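Local coordinates for endoglucanase (Humicola insolens, PDB 1DYS), which hydrolyses internal beta-1,4-glucosidic linkages in cellulose as a glycoside hydrolase family 6 endoglucanase, at residues I167-Q171 / A207-I213. Residues are numbered along the deposited sequence; the frame is centred on the assembly and turned at random.
Sequences ISQLQ and AGNNAKI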
# COMPACT_ATOMS: atom_id res chain seq x y z
N ILE A 167 4.06 23.73 5.75
CA ILE A 167 5.12 24.74 5.71
C ILE A 167 5.08 25.54 7.01
O ILE A 167 6.11 25.80 7.61
CB ILE A 167 4.94 25.69 4.52
CG1 ILE A 167 5.08 24.92 3.19
CG2 ILE A 167 5.93 26.85 4.51
CD1 ILE A 167 4.61 25.64 1.95
N SER A 168 3.85 25.95 7.39
CA SER A 168 3.74 26.77 8.61
C SER A 168 4.31 26.09 9.83
O SER A 168 4.79 26.77 10.76
CB SER A 168 2.28 27.18 8.87
OG SER A 168 1.42 26.20 9.44
N GLN A 169 4.19 24.77 9.95
CA GLN A 169 4.68 24.08 11.12
C GLN A 169 6.17 23.71 11.12
O GLN A 169 6.65 23.21 12.14
CB GLN A 169 3.92 22.75 11.32
CG GLN A 169 2.49 22.98 11.82
CD GLN A 169 2.59 23.23 13.31
OE1 GLN A 169 3.15 22.44 14.09
NE2 GLN A 169 2.11 24.39 13.73
N LEU A 170 6.87 23.91 10.02
CA LEU A 170 8.24 23.49 9.87
C LEU A 170 9.20 24.63 9.62
O LEU A 170 10.10 24.57 8.77
CB LEU A 170 8.31 22.48 8.69
CG LEU A 170 7.56 21.18 9.03
CD1 LEU A 170 7.38 20.33 7.76
CD2 LEU A 170 8.24 20.34 10.09
N GLN A 171 8.96 25.77 10.29
CA GLN A 171 9.88 26.90 10.15
C GLN A 171 10.92 26.83 11.27
O GLN A 171 10.55 26.94 12.44
CB GLN A 171 9.09 28.20 10.29
CG GLN A 171 8.06 28.50 9.25
CD GLN A 171 8.61 28.68 7.85
OE1 GLN A 171 9.40 29.59 7.59
NE2 GLN A 171 8.18 27.81 6.95
N ALA A 207 0.43 29.56 3.92
CA ALA A 207 1.35 29.21 5.00
C ALA A 207 1.62 30.46 5.85
O ALA A 207 1.96 30.34 7.02
CB ALA A 207 2.68 28.64 4.51
N GLY A 208 1.42 31.61 5.21
CA GLY A 208 1.48 32.85 6.00
C GLY A 208 2.48 33.83 5.43
O GLY A 208 3.18 33.54 4.47
N ASN A 209 2.55 35.00 6.07
CA ASN A 209 3.48 36.03 5.67
C ASN A 209 4.92 35.68 6.04
O ASN A 209 5.77 35.79 5.15
CB ASN A 209 3.14 37.39 6.26
CG ASN A 209 1.84 38.03 5.82
OD1 ASN A 209 1.58 39.18 6.21
ND2 ASN A 209 1.00 37.33 5.06
N ASN A 210 5.23 35.26 7.25
CA ASN A 210 6.62 35.01 7.65
C ASN A 210 7.15 33.64 7.22
O ASN A 210 8.33 33.36 7.38
CB ASN A 210 6.83 35.20 9.15
CG ASN A 210 6.79 33.97 10.01
OD1 ASN A 210 5.71 33.45 10.33
ND2 ASN A 210 7.94 33.45 10.43
N ALA A 211 6.28 32.80 6.70
CA ALA A 211 6.62 31.47 6.24
C ALA A 211 7.61 31.49 5.08
O ALA A 211 7.49 32.32 4.18
CB ALA A 211 5.35 30.79 5.76
N LYS A 212 8.58 30.57 5.12
CA LYS A 212 9.47 30.52 3.96
C LYS A 212 9.74 29.05 3.60
O LYS A 212 9.64 28.17 4.44
CB LYS A 212 10.82 31.18 4.10
CG LYS A 212 11.50 31.23 5.44
CD LYS A 212 11.03 32.48 6.17
CE LYS A 212 12.01 33.63 6.09
NZ LYS A 212 11.87 34.48 7.32
N ILE A 213 10.18 28.92 2.36
CA ILE A 213 10.72 27.66 1.88
C ILE A 213 12.09 28.01 1.27
O ILE A 213 12.30 29.18 0.91
CB ILE A 213 9.88 26.92 0.84
CG1 ILE A 213 9.70 27.73 -0.44
CG2 ILE A 213 8.55 26.52 1.51
CD1 ILE A 213 8.68 27.13 -1.41
O HOH W 1 9.99 31.68 8.96
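Ser-168 and Ala-207 mark the closest backbone approach, 5.0 Å between their CA atoms, where the last turn of helix 150-169 passes the end of helix 190-207. Past Ala-207 the chain leaves helical geometry at Gly-208, whose positive phi starts the loop that runs on through Lys-212 beside Gln-171. The side-chain amide of Gln-171 grips the backbone of Lys-212 twice: OE1 accepts from Lys-212 N at 2.8 Å, the donor standing well above the carbonyl plane, while NE2 gives a straighter bond to Lys-212 O at 2.9 Å. The second N-H of NE2 turns back to Ile-167 O, nearly linear at 173°, and Leu-170 N meets that same oxygen from the opposite face. With CG beside its own backbone N (chi1 -64°) and a further bend at chi2, Gln-171 folds back far enough to serve both segments. A water donates to both OE1 and Asn-210 O. Beside this polar grip, Ile-167 sends CG2, anti to its backbone N, against Ala-207 CB at 3.7 Å; the same methyl meets Ile-213 CG2 at 4.0 Å. Leu-204 touches both isoleucines from helix 190-207. Replacing Gln-171 with a leucine would probably leave Lys-212 N and O without these mates and the loop less firmly held to the helix end. This is the outer rim of the distorted family 6 alpha/beta barrel, at the N-terminal end of its parallel strands, where the loops leading from two neighbouring wall helices into strands 175-180 and 215-218 are tied by a glutamine side-chain amide bonded to main chain.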